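Local coordinates for protein 2,3-dihydroxybenzoate-AMP ligase (Mycobacterium smegmatis, PDB 5KEI) that belongs to the AMP-binding enzymes of the ANL clan, with a large N-terminal region followed by a smaller C-terminal domain, at residues Y230-T235 and L380-E385; E239-T244 and A262-L267; L325-G330 and L360-I365; G40-Q45 and D203-A208. One frame throughout, in Å; residues are numbered along the deposited sequence.

Interaction 1. Residues Y230-T235 and L380-E385; sequences YVYNAT and LSPDDE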
loop_
_atom_site.group_PDB
_atom_site.type_symbol
_atom_site.label_atom_id
_atom_site.label_comp_id
_atom_site.label_asym_id
_atom_site.label_seq_id
_atom_site.Cartn_x
_atom_site.Cartn_y
_atom_site.Cartn_z
ATOM N N TYR A 230 -12.497 -0.105 0.628
ATOM C CA TYR A 230 -11.652 0.122 1.796
ATOM C C TYR A 230 -12.463 -0.093 3.086
ATOM O O TYR A 230 -11.947 -0.640 4.063
ATOM C CB TYR A 230 -10.997 1.524 1.741
ATOM C CG TYR A 230 -9.635 1.477 2.409
ATOM C CD1 TYR A 230 -8.692 0.570 1.914
ATOM C CD2 TYR A 230 -9.227 2.357 3.405
ATOM C CE1 TYR A 230 -7.435 0.462 2.424
ATOM C CE2 TYR A 230 -7.898 2.263 3.935
ATOM C CZ TYR A 230 -7.021 1.297 3.424
ATOM O OH TYR A 230 -5.730 1.108 3.858
ATOM N N VAL A 231 -13.738 0.285 3.073
ATOM C CA VAL A 231 -14.604 -0.010 4.212
ATOM C C VAL A 231 -14.787 -1.522 4.313
ATOM O O VAL A 231 -14.657 -2.106 5.394
ATOM C CB VAL A 231 -15.954 0.687 4.090
ATOM C CG1 VAL A 231 -16.925 0.225 5.210
ATOM C CG2 VAL A 231 -15.749 2.204 4.120
ATOM N N TYR A 232 -15.048 -2.163 3.178
ATOM C CA TYR A 232 -15.076 -3.624 3.167
ATOM C C TYR A 232 -13.764 -4.281 3.647
ATOM O O TYR A 232 -13.805 -5.256 4.394
ATOM C CB TYR A 232 -15.430 -4.157 1.766
ATOM C CG TYR A 232 -15.368 -5.679 1.636
ATOM C CD1 TYR A 232 -16.084 -6.512 2.504
ATOM C CD2 TYR A 232 -14.552 -6.283 0.688
ATOM C CE1 TYR A 232 -16.013 -7.914 2.405
ATOM C CE2 TYR A 232 -14.470 -7.667 0.586
ATOM C CZ TYR A 232 -15.196 -8.483 1.448
ATOM O OH TYR A 232 -15.113 -9.860 1.334
ATOM N N ASN A 233 -12.615 -3.709 3.286
ATOM C CA ASN A 233 -11.305 -4.310 3.541
ATOM C C ASN A 233 -11.137 -4.363 5.107
ATOM O O ASN A 233 -10.768 -5.365 5.730
ATOM C CB ASN A 233 -10.182 -3.465 2.918
ATOM C CG ASN A 233 -8.831 -4.049 3.185
ATOM O OD1 ASN A 233 -8.217 -3.716 4.153
ATOM N ND2 ASN A 233 -8.313 -4.815 2.246
ATOM N N ALA A 234 -11.425 -3.236 5.744
ATOM C CA ALA A 234 -11.389 -3.102 7.210
ATOM C C ALA A 234 -12.439 -3.972 7.934
ATOM O O ALA A 234 -12.122 -4.666 8.903
ATOM C CB ALA A 234 -11.563 -1.632 7.585
ATOM N N THR A 235 -13.683 -3.882 7.485
ATOM C CA THR A 235 -14.808 -4.582 8.131
ATOM C C THR A 235 -14.611 -6.094 8.088
ATOM O O THR A 235 -14.643 -6.781 9.123
ATOM C CB THR A 235 -16.124 -4.240 7.444
ATOM O OG1 THR A 235 -16.248 -2.810 7.365
ATOM C CG2 THR A 235 -17.309 -4.877 8.179
ATOM N N LEU A 380 -8.991 -13.346 1.892
ATOM C CA LEU A 380 -9.932 -12.752 2.833
ATOM C C LEU A 380 -11.373 -12.920 2.391
ATOM O O LEU A 380 -12.261 -13.190 3.203
ATOM C CB LEU A 380 -9.617 -11.268 2.995
ATOM C CG LEU A 380 -10.567 -10.313 3.721
ATOM C CD1 LEU A 380 -10.890 -10.794 5.138
ATOM C CD2 LEU A 380 -9.916 -8.923 3.743
ATOM N N SER A 381 -11.587 -12.741 1.096
ATOM C CA SER A 381 -12.915 -12.749 0.524
ATOM C C SER A 381 -13.138 -14.004 -0.306
ATOM O O SER A 381 -12.228 -14.468 -1.012
ATOM C CB SER A 381 -13.118 -11.499 -0.335
ATOM O OG SER A 381 -14.420 -11.434 -0.882
ATOM N N PRO A 382 -14.361 -14.551 -0.227
ATOM C CA PRO A 382 -14.823 -15.641 -1.086
ATOM C C PRO A 382 -14.694 -15.304 -2.568
ATOM O O PRO A 382 -14.508 -16.198 -3.384
ATOM C CB PRO A 382 -16.299 -15.790 -0.699
ATOM C CG PRO A 382 -16.368 -15.260 0.704
ATOM C CD PRO A 382 -15.398 -14.122 0.729
ATOM N N ASP A 383 -14.792 -14.025 -2.917
ATOM C CA ASP A 383 -14.736 -13.644 -4.315
ATOM C C ASP A 383 -13.389 -13.019 -4.700
ATOM O O ASP A 383 -13.284 -12.321 -5.718
ATOM C CB ASP A 383 -15.895 -12.699 -4.642
ATOM C CG ASP A 383 -17.240 -13.425 -4.672
ATOM O OD1 ASP A 383 -17.501 -14.122 -5.667
ATOM O OD2 ASP A 383 -18.028 -13.319 -3.700
ATOM N N ASP A 384 -12.371 -13.264 -3.877
ATOM C CA ASP A 384 -10.987 -13.027 -4.285
ATOM C C ASP A 384 -10.592 -14.138 -5.233
ATOM O O ASP A 384 -10.726 -15.317 -4.896
ATOM C CB ASP A 384 -10.022 -12.996 -3.098
ATOM C CG ASP A 384 -10.002 -11.653 -2.386
ATOM O OD1 ASP A 384 -10.070 -10.597 -3.062
ATOM O OD2 ASP A 384 -9.929 -11.660 -1.137
ATOM N N GLU A 385 -10.123 -13.751 -6.414
ATOM C CA GLU A 385 -9.719 -14.676 -7.463
ATOM C C GLU A 385 -8.199 -14.728 -7.592
ATOM O O GLU A 385 -7.569 -13.728 -7.949
ATOM C CB GLU A 385 -10.326 -14.253 -8.797
ATOM C CG GLU A 385 -11.760 -13.800 -8.725
ATOM C CD GLU A 385 -12.277 -13.344 -10.078
ATOM O OE1 GLU A 385 -12.134 -14.125 -11.043
ATOM O OE2 GLU A 385 -12.807 -12.205 -10.182
#

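Interaction 2. Residues E239-T244 and A262-L267; sequences ELCRLT and ACPGLL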
loop_
_atom_site.group_PDB
_atom_site.type_symbol
_atom_site.label_atom_id
_atom_site.label_comp_id
_atom_site.label_asym_id
_atom_site.label_seq_id
_atom_site.Cartn_x
_atom_site.Cartn_y
_atom_site.Cartn_z
ATOM N N GLU A 239 -13.816 -8.597 11.112
ATOM C CA GLU A 239 -14.647 -9.760 11.344
ATOM C C GLU A 239 -13.818 -11.051 11.385
ATOM O O GLU A 239 -14.050 -11.921 12.222
ATOM C CB GLU A 239 -15.721 -9.882 10.273
ATOM C CG GLU A 239 -16.719 -10.983 10.593
ATOM C CD GLU A 239 -17.433 -11.526 9.368
ATOM O OE1 GLU A 239 -17.572 -10.792 8.358
ATOM O OE2 GLU A 239 -17.848 -12.705 9.421
ATOM N N LEU A 240 -12.861 -11.174 10.475
ATOM C CA LEU A 240 -12.060 -12.384 10.382
ATOM C C LEU A 240 -11.193 -12.518 11.626
ATOM O O LEU A 240 -11.009 -13.620 12.160
ATOM C CB LEU A 240 -11.205 -12.371 9.109
ATOM C CG LEU A 240 -10.271 -13.550 8.791
ATOM C CD1 LEU A 240 -10.078 -13.654 7.288
ATOM C CD2 LEU A 240 -8.913 -13.404 9.485
ATOM N N CYS A 241 -10.675 -11.390 12.095
ATOM C CA CYS A 241 -9.820 -11.391 13.275
ATOM C C CYS A 241 -10.620 -11.454 14.553
ATOM O O CYS A 241 -10.043 -11.503 15.638
ATOM C CB CYS A 241 -8.924 -10.154 13.301
ATOM S SG CYS A 241 -7.701 -10.102 11.966
ATOM N N ARG A 242 -11.944 -11.413 14.415
ATOM C CA ARG A 242 -12.865 -11.537 15.541
ATOM C C ARG A 242 -12.721 -10.382 16.545
ATOM O O ARG A 242 -12.874 -10.574 17.753
ATOM C CB ARG A 242 -12.657 -12.893 16.244
ATOM C CG ARG A 242 -12.574 -14.093 15.288
ATOM C CD ARG A 242 -13.869 -14.907 15.257
ATOM N NE ARG A 242 -13.839 -15.973 14.247
ATOM C CZ ARG A 242 -14.875 -16.755 13.928
ATOM N NH1 ARG A 242 -16.047 -16.617 14.545
ATOM N NH2 ARG A 242 -14.737 -17.686 12.990
ATOM N N LEU A 243 -12.427 -9.185 16.038
ATOM C CA LEU A 243 -12.297 -7.993 16.884
ATOM C C LEU A 243 -13.636 -7.623 17.544
ATOM O O LEU A 243 -14.686 -7.664 16.905
ATOM C CB LEU A 243 -11.789 -6.797 16.066
ATOM C CG LEU A 243 -10.362 -6.774 15.494
ATOM C CD1 LEU A 243 -10.014 -5.375 14.918
ATOM C CD2 LEU A 243 -9.321 -7.216 16.519
ATOM N N THR A 244 -13.590 -7.268 18.822
ATOM C CA THR A 244 -14.778 -6.772 19.514
ATOM C C THR A 244 -14.464 -5.416 20.153
ATOM O O THR A 244 -13.307 -4.982 20.167
ATOM C CB THR A 244 -15.285 -7.767 20.608
ATOM O OG1 THR A 244 -14.351 -7.824 21.690
ATOM C CG2 THR A 244 -15.502 -9.181 20.040
ATOM N N ALA A 262 -5.794 -0.720 7.862
ATOM C CA ALA A 262 -7.068 -1.377 7.577
ATOM C C ALA A 262 -7.054 -2.898 7.532
ATOM O O ALA A 262 -8.012 -3.496 7.073
ATOM C CB ALA A 262 -7.608 -0.846 6.254
ATOM N N CYS A 263 -6.000 -3.542 8.022
ATOM C CA CYS A 263 -5.904 -4.995 7.875
ATOM C C CYS A 263 -5.747 -5.818 9.158
ATOM O O CYS A 263 -4.825 -6.627 9.234
ATOM C CB CYS A 263 -4.728 -5.311 6.946
ATOM S SG CYS A 263 -4.870 -4.515 5.310
ATOM N N PRO A 264 -6.641 -5.654 10.160
ATOM C CA PRO A 264 -7.792 -4.744 10.272
ATOM C C PRO A 264 -7.388 -3.339 10.708
ATOM O O PRO A 264 -8.091 -2.397 10.371
ATOM C CB PRO A 264 -8.670 -5.409 11.347
ATOM C CG PRO A 264 -7.696 -6.090 12.246
ATOM C CD PRO A 264 -6.573 -6.579 11.312
ATOM N N GLY A 265 -6.295 -3.203 11.451
ATOM C CA GLY A 265 -5.746 -1.898 11.779
ATOM C C GLY A 265 -6.690 -0.968 12.524
ATOM O O GLY A 265 -7.673 -1.408 13.127
ATOM N N LEU A 266 -6.369 0.318 12.489
ATOM C CA LEU A 266 -7.181 1.379 13.088
ATOM C C LEU A 266 -8.635 1.379 12.602
ATOM O O LEU A 266 -9.560 1.410 13.408
ATOM C CB LEU A 266 -6.538 2.744 12.807
ATOM C CG LEU A 266 -7.449 3.948 13.075
ATOM C CD1 LEU A 266 -7.615 4.216 14.558
ATOM C CD2 LEU A 266 -6.937 5.174 12.363
ATOM N N LEU A 267 -8.839 1.306 11.293
ATOM C CA LEU A 267 -10.183 1.334 10.724
ATOM C C LEU A 267 -11.032 0.121 11.071
ATOM O O LEU A 267 -12.222 0.250 11.429
ATOM C CB LEU A 267 -10.088 1.483 9.205
ATOM C CG LEU A 267 -9.478 2.858 8.846
ATOM C CD1 LEU A 267 -9.336 3.066 7.376
ATOM C CD2 LEU A 267 -10.303 3.999 9.425
#

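Interaction 3. Residues L325-G330 and L360-I365; sequences LLQVGG and LNYTRI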
loop_
_atom_site.group_PDB
_atom_site.type_symbol
_atom_site.label_atom_id
_atom_site.label_comp_id
_atom_site.label_asym_id
_atom_site.label_seq_id
_atom_site.Cartn_x
_atom_site.Cartn_y
_atom_site.Cartn_z
ATOM N N LEU A 325 -3.779 -11.728 19.735
ATOM C CA LEU A 325 -3.583 -11.721 18.297
ATOM C C LEU A 325 -2.325 -10.939 17.963
ATOM O O LEU A 325 -2.281 -9.718 18.122
ATOM C CB LEU A 325 -4.795 -11.118 17.566
ATOM C CG LEU A 325 -4.666 -10.968 16.034
ATOM C CD1 LEU A 325 -4.611 -12.307 15.328
ATOM C CD2 LEU A 325 -5.796 -10.147 15.485
ATOM N N LEU A 326 -1.306 -11.660 17.514
ATOM C CA LEU A 326 -0.113 -11.063 16.936
ATOM C C LEU A 326 -0.063 -11.372 15.449
ATOM O O LEU A 326 0.229 -12.496 15.050
ATOM C CB LEU A 326 1.144 -11.576 17.624
ATOM C CG LEU A 326 2.460 -11.051 17.048
ATOM C CD1 LEU A 326 2.464 -9.554 17.130
ATOM C CD2 LEU A 326 3.616 -11.608 17.823
ATOM N N GLN A 327 -0.391 -10.377 14.632
ATOM C CA GLN A 327 -0.270 -10.511 13.192
ATOM C C GLN A 327 1.173 -10.276 12.795
ATOM O O GLN A 327 1.846 -9.411 13.363
ATOM C CB GLN A 327 -1.156 -9.511 12.436
ATOM C CG GLN A 327 -2.624 -9.473 12.789
ATOM C CD GLN A 327 -3.358 -8.368 12.011
ATOM O OE1 GLN A 327 -3.129 -7.171 12.235
ATOM N NE2 GLN A 327 -4.200 -8.771 11.062
ATOM N N VAL A 328 1.650 -11.040 11.816
ATOM C CA VAL A 328 2.972 -10.812 11.246
ATOM C C VAL A 328 2.892 -10.840 9.719
ATOM O O VAL A 328 2.384 -11.785 9.123
ATOM C CB VAL A 328 3.980 -11.831 11.763
ATOM C CG1 VAL A 328 5.363 -11.601 11.121
ATOM C CG2 VAL A 328 4.065 -11.740 13.287
ATOM N N GLY A 329 3.355 -9.764 9.098
ATOM C CA GLY A 329 3.278 -9.612 7.659
ATOM C C GLY A 329 4.373 -8.679 7.191
ATOM O O GLY A 329 5.205 -8.262 7.981
ATOM N N GLY A 330 4.377 -8.346 5.908
ATOM C CA GLY A 330 5.353 -7.417 5.383
ATOM C C GLY A 330 6.589 -8.056 4.782
ATOM O O GLY A 330 7.384 -7.373 4.124
ATOM N N LEU A 360 -5.592 -9.734 0.285
ATOM C CA LEU A 360 -5.112 -10.072 1.613
ATOM C C LEU A 360 -5.263 -11.576 1.869
ATOM O O LEU A 360 -6.331 -12.156 1.629
ATOM C CB LEU A 360 -5.857 -9.267 2.679
ATOM C CG LEU A 360 -5.680 -7.746 2.662
ATOM C CD1 LEU A 360 -6.703 -7.062 3.568
ATOM C CD2 LEU A 360 -4.290 -7.400 3.101
ATOM N N ASN A 361 -4.179 -12.195 2.336
ATOM C CA ASN A 361 -4.200 -13.593 2.768
ATOM C C ASN A 361 -3.926 -13.652 4.255
ATOM O O ASN A 361 -2.915 -13.118 4.725
ATOM C CB ASN A 361 -3.169 -14.436 2.005
ATOM C CG ASN A 361 -3.409 -14.431 0.527
ATOM O OD1 ASN A 361 -4.280 -15.144 0.035
ATOM N ND2 ASN A 361 -2.649 -13.610 -0.201
ATOM N N TYR A 362 -4.850 -14.265 4.990
ATOM C CA TYR A 362 -4.732 -14.430 6.437
ATOM C C TYR A 362 -4.824 -15.891 6.808
ATOM O O TYR A 362 -5.554 -16.649 6.164
ATOM C CB TYR A 362 -5.854 -13.735 7.206
ATOM C CG TYR A 362 -6.000 -12.249 7.090
ATOM C CD1 TYR A 362 -5.390 -11.397 8.003
ATOM C CD2 TYR A 362 -6.821 -11.697 6.130
ATOM C CE1 TYR A 362 -5.560 -10.033 7.917
ATOM C CE2 TYR A 362 -6.978 -10.345 6.033
ATOM C CZ TYR A 362 -6.359 -9.520 6.934
ATOM O OH TYR A 362 -6.550 -8.169 6.839
ATOM N N THR A 363 -4.136 -16.272 7.873
ATOM C CA THR A 363 -4.505 -17.483 8.581
ATOM C C THR A 363 -5.739 -17.134 9.420
ATOM O O THR A 363 -5.920 -15.986 9.835
ATOM C CB THR A 363 -3.355 -18.017 9.458
ATOM O OG1 THR A 363 -2.755 -16.941 10.200
ATOM C CG2 THR A 363 -2.307 -18.672 8.594
ATOM N N ARG A 364 -6.611 -18.105 9.640
ATOM C CA ARG A 364 -7.816 -17.841 10.425
ATOM C C ARG A 364 -7.539 -18.060 11.923
ATOM O O ARG A 364 -6.541 -18.695 12.306
ATOM C CB ARG A 364 -8.975 -18.710 9.934
ATOM C CG ARG A 364 -9.278 -18.602 8.414
ATOM C CD ARG A 364 -9.167 -17.168 7.890
ATOM N NE ARG A 364 -10.048 -16.863 6.755
ATOM C CZ ARG A 364 -9.633 -16.632 5.513
ATOM N NH1 ARG A 364 -8.342 -16.679 5.220
ATOM N NH2 ARG A 364 -10.515 -16.347 4.559
ATOM N N ILE A 365 -8.400 -17.510 12.771
ATOM C CA ILE A 365 -8.125 -17.439 14.208
ATOM C C ILE A 365 -8.027 -18.811 14.893
ATOM O O ILE A 365 -7.146 -19.034 15.733
ATOM C CB ILE A 365 -9.183 -16.592 14.932
ATOM C CG1 ILE A 365 -9.061 -15.132 14.502
ATOM C CG2 ILE A 365 -9.014 -16.691 16.442
ATOM C CD1 ILE A 365 -7.703 -14.563 14.693
#

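Interaction 4. Residues G40-Q45 and D203-A208; sequences GYWRDQ and DPAAPA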
loop_
_atom_site.group_PDB
_atom_site.type_symbol
_atom_site.label_atom_id
_atom_site.label_comp_id
_atom_site.label_asym_id
_atom_site.label_seq_id
_atom_site.Cartn_x
_atom_site.Cartn_y
_atom_site.Cartn_z
ATOM N N GLY A 40 -22.884 -8.279 -0.352
ATOM C CA GLY A 40 -22.690 -7.641 0.941
ATOM C C GLY A 40 -21.299 -7.078 1.220
ATOM O O GLY A 40 -21.057 -6.547 2.306
ATOM N N TYR A 41 -20.379 -7.192 0.261
ATOM C CA TYR A 41 -19.043 -6.609 0.419
ATOM C C TYR A 41 -19.117 -5.073 0.415
ATOM O O TYR A 41 -18.668 -4.410 1.353
ATOM C CB TYR A 41 -18.105 -7.079 -0.690
ATOM C CG TYR A 41 -18.040 -8.575 -0.872
ATOM C CD1 TYR A 41 -18.157 -9.436 0.204
ATOM C CD2 TYR A 41 -17.880 -9.130 -2.139
ATOM C CE1 TYR A 41 -18.113 -10.808 0.023
ATOM C CE2 TYR A 41 -17.833 -10.496 -2.328
ATOM C CZ TYR A 41 -17.949 -11.335 -1.249
ATOM O OH TYR A 41 -17.897 -12.713 -1.442
ATOM N N TRP A 42 -19.702 -4.533 -0.653
ATOM C CA TRP A 42 -19.839 -3.097 -0.881
ATOM C C TRP A 42 -21.133 -2.510 -0.305
ATOM O O TRP A 42 -22.217 -2.780 -0.821
ATOM C CB TRP A 42 -19.792 -2.826 -2.380
ATOM C CG TRP A 42 -18.439 -2.980 -2.999
ATOM C CD1 TRP A 42 -17.381 -3.693 -2.507
ATOM C CD2 TRP A 42 -17.985 -2.382 -4.215
ATOM N NE1 TRP A 42 -16.308 -3.583 -3.348
ATOM C CE2 TRP A 42 -16.647 -2.769 -4.405
ATOM C CE3 TRP A 42 -18.579 -1.535 -5.167
ATOM C CZ2 TRP A 42 -15.896 -2.372 -5.501
ATOM C CZ3 TRP A 42 -17.828 -1.130 -6.251
ATOM C CH2 TRP A 42 -16.500 -1.554 -6.410
ATOM N N ARG A 43 -21.023 -1.685 0.733
ATOM C CA ARG A 43 -22.202 -1.261 1.488
ATOM C C ARG A 43 -22.606 0.203 1.294
ATOM O O ARG A 43 -23.345 0.762 2.110
ATOM C CB ARG A 43 -21.977 -1.523 2.970
ATOM C CG ARG A 43 -21.746 -2.974 3.291
ATOM C CD ARG A 43 -22.987 -3.805 3.022
ATOM N NE ARG A 43 -23.833 -3.983 4.201
ATOM C CZ ARG A 43 -23.962 -5.128 4.876
ATOM N NH1 ARG A 43 -23.299 -6.222 4.510
ATOM N NH2 ARG A 43 -24.766 -5.183 5.929
ATOM N N ASP A 44 -22.082 0.827 0.244
ATOM C CA ASP A 44 -22.555 2.135 -0.217
ATOM C C ASP A 44 -22.309 3.301 0.740
ATOM O O ASP A 44 -22.835 4.404 0.524
ATOM C CB ASP A 44 -24.054 2.051 -0.532
ATOM C CG ASP A 44 -24.370 0.971 -1.544
ATOM O OD1 ASP A 44 -23.639 0.863 -2.559
ATOM O OD2 ASP A 44 -25.336 0.216 -1.317
ATOM N N GLN A 45 -21.531 3.064 1.792
ATOM C CA GLN A 45 -21.236 4.109 2.761
ATOM C C GLN A 45 -19.798 4.648 2.625
ATOM O O GLN A 45 -18.844 3.900 2.321
ATOM C CB GLN A 45 -21.480 3.594 4.176
ATOM C CG GLN A 45 -22.920 3.118 4.437
ATOM C CD GLN A 45 -23.947 4.242 4.329
ATOM O OE1 GLN A 45 -23.772 5.320 4.909
ATOM N NE2 GLN A 45 -25.025 3.993 3.585
ATOM N N ASP A 203 -18.720 9.832 -4.892
ATOM C CA ASP A 203 -19.154 8.523 -5.350
ATOM C C ASP A 203 -18.428 7.494 -4.491
ATOM O O ASP A 203 -17.203 7.515 -4.423
ATOM C CB ASP A 203 -18.824 8.358 -6.826
ATOM C CG ASP A 203 -19.361 7.091 -7.414
ATOM O OD1 ASP A 203 -19.822 6.217 -6.654
ATOM O OD2 ASP A 203 -19.298 6.963 -8.657
ATOM N N PRO A 204 -19.176 6.611 -3.807
ATOM C CA PRO A 204 -18.511 5.641 -2.933
ATOM C C PRO A 204 -17.682 4.611 -3.722
ATOM O O PRO A 204 -16.765 3.983 -3.173
ATOM C CB PRO A 204 -19.682 4.989 -2.181
ATOM C CG PRO A 204 -20.868 5.221 -3.030
ATOM C CD PRO A 204 -20.640 6.564 -3.661
ATOM N N ALA A 205 -17.982 4.465 -5.005
ATOM C CA ALA A 205 -17.166 3.640 -5.880
ATOM C C ALA A 205 -16.008 4.436 -6.530
ATOM O O ALA A 205 -15.320 3.920 -7.406
ATOM C CB ALA A 205 -18.035 3.002 -6.949
ATOM N N ALA A 206 -15.812 5.683 -6.097
ATOM C CA ALA A 206 -14.665 6.508 -6.485
ATOM C C ALA A 206 -13.619 6.449 -5.372
ATOM O O ALA A 206 -13.958 6.041 -4.254
ATOM C CB ALA A 206 -15.107 7.966 -6.741
ATOM N N PRO A 207 -12.355 6.854 -5.662
ATOM C CA PRO A 207 -11.281 6.839 -4.661
ATOM C C PRO A 207 -11.605 7.599 -3.382
ATOM O O PRO A 207 -12.050 8.727 -3.448
ATOM C CB PRO A 207 -10.115 7.520 -5.395
ATOM C CG PRO A 207 -10.327 7.167 -6.804
ATOM C CD PRO A 207 -11.817 7.168 -7.006
ATOM N N ALA A 208 -11.373 6.970 -2.233
ATOM C CA ALA A 208 -11.498 7.641 -0.959
ATOM C C ALA A 208 -10.143 8.194 -0.564
ATOM O O ALA A 208 -10.054 9.317 -0.065
ATOM C CB ALA A 208 -12.010 6.689 0.107
#

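Interaction 1. Residues Y230-T235 and L380-E385
Tyr232 and Ser381 both swing their first side-chain bond trans to the backbone nitrogen (chi1 175° and -178°), which sends the phenol out from helix 227-240 and turns the serine OG back to meet it. The contact joins that helix to a type I beta turn, Ser381 to Asp384, on the link between strand 378-379, an edge of the nine-stranded mixed sheet, and strand 385-389 of the four-stranded antiparallel sheet. In this ANL-clan enzyme it therefore lies where two sheets of the chain are joined.

The polar link is a hydrogen bond of 2.8 Å between Tyr232 OH and Ser381 OG; either hydroxyl could be the donor. OG lies beyond the edge of the phenol, near the ring plane, and Ser381 CB follows at 3.1 Å from Tyr232 OH. A weak bond from Asp383 N to Ser381 OG, 3.3 Å long, ties the same oxygen into its own turn. Around the phenol, Tyr41 brings its ring against that of Tyr232 and also touches Ser381.

The other contact is van der Waals: Leu380 CD2 lies 4.2 Å from Asn233 O, a carbonyl that also takes a hydrogen bond from Ser237 OG. Leu380 also touches Ala236 and Leu240 of the same helix, and Leu360.

The turn is pinned by the backbone bond from Asp384 N to Ser381 O (3.1 Å). A second bond closes it from the other end: Ser381 N reaches Asp384 OD2 at 3.0 Å, coming from above the carboxylate plane.

Interaction 2. Residues E239-T244 and A262-L267
Pro264 presents its ring to two side chains, Cys241 and Leu243, which reach it from clearly different directions. The sulfur comes in at the CD end: Cys241 SG lies 3.8 Å from Pro264 CD and 4.0 Å from Pro264 CG. Leu243 uses a single methyl, CD1, which sits 3.6 Å from Pro264 CG and 3.8 Å from Pro264 CB, the long direction of the leucine running at a slant to that of the ring. CG is thus the ring atom touched by both.

In Cys241 and Leu243 alike the first side-chain bond turns away from the carbonyl carbon to lie beside the residue's own backbone N (chi1 -66° and -68°), and from there SG and CD1 reach the proline ring. The residue between them, Arg242, has positive phi (64°) and forms the Schellman motif that ends helix 227-240; its side chain does not join in. On the other side the peptide bond before Pro264 is cis, in the loop ahead of helix 265-271.

All three touching residues are buried, and the contact is purely apolar. It fastens the C-terminal end of helix 227-240 to the loop that leads to helix 265-271, against strand 325-328, where Gln327 touches both Cys241 and Pro264 and Leu325 touches Cys241.

Interaction 3. Residues L325-G330 and L360-I365
Gln327 and Tyr362 touch across strand 349-354, the middle member of three neighbouring strands in the nine-stranded mixed sheet. Strand 325-328 runs parallel to that middle strand and 360-362 antiparallel to it. With strand 349-354 between them, the two segments meet through side chains.

The polar-aromatic contact is edge-on. Gln327 NE2 lies 3.7 Å from Tyr362 CE1, near the plane of the ring, and the amide and ring planes are only 6° apart: the two flat groups lie side by side, not stacked. The glutamine extends beyond CG (chi2 177°), which carries the amide out to the ring. Its NE2 is gripped by Cys263 O and by Gln350 OE1, the latter from the strand in between, while Tyr362 OH bonds to Ser237 OG on helix 227-240. These outside partners hold both buried polar ends.

The apolar contact is a meeting of methyls. Leu325 CD1 and Ile365 CD1 are 3.9 Å apart, and the two side chains cross at about a right angle.

Within 360-365, Arg364 folds back on the chain before it and also reaches the carbonyls of Arg378 and Pro379. Its NH1 gives a 2.9 Å hydrogen bond to Tyr362 O, and that oxygen lies close to the guanidinium plane.

Interaction 4. Residues G40-Q45 and D203-A208
A type I beta turn from Asp203 to Ala206, leading into strand 207-212 of the seven-stranded mixed sheet, meets the loop between helices 30-38 and 49-57 through Pro204 and Ala205, its two central residues. Their partners are Asp44 and Trp42.

Pro204 faces the loop and lays its ring against a backbone carbonyl: Asp44 O is 4.1 Å from Pro204 CG and 4.2 Å from Pro204 CB. The alpha carbons of Asp44 and Pro204 are the nearest pair of the two segments. The CB of Asp44 is directed away from the turn; its OD2 forms a salt bridge with Arg37 NH1. Trp42 has its CB directed toward the turn and its CG anti to the carbonyl carbon (chi1 -73°), which lets the benzo end of the indole reach Ala205: CZ3 of Trp42 lies 4.2 Å from Ala205 CB, meeting it obliquely. At the other end of that indole NE1 bonds to Pro409 O, while the rings of Phe28, edge-to-face, and Tyr36 also pack on it.

Each segment is shaped by its own bonds. Asp203 OD1 accepts from Ala205 N at 3.0 Å, an Asx turn within the beta turn, and Ala206 N reaches Asp203 O at 2.8 Å. In the loop, Arg43 NH1 bonds to Gly40 O at 3.2 Å, nearly straight (164°) and on a lone pair of that carbonyl.

Gln228 on helix 227-240 gives a polar tie to both segments, through OE1 to Asp44 N and through its backbone to Pro204. The direct contact, by comparison, is van der Waals and depends on fit, while several polar groups, such as Asp44 OD2 and Trp42 NE1, have partners outside it.

Overall arrangement
From the N terminus, interaction 4 comes first: the loop 40-45 is joined to 203-208 across 157 residues, bringing the loop between the first two helices against the turn that leads into the seven-stranded sheet. It is complete before interaction 1 opens at 230-235. That contact closes only at 380-385, and within its span lie two shorter closures, interaction 2 (17 residues between segments) and then interaction 3 (29 residues), one after the other. None cross. Helix 227-240 serves interactions 1 and 2, and interactions 1, 2 and 3 touch one another, tying that helix to the nine-stranded sheet. Tyr41, packed on Tyr232 and Pro382, brings interaction 4 against interaction 1; interactions 3 and 4 stay apart, their centres about 25 Å distant.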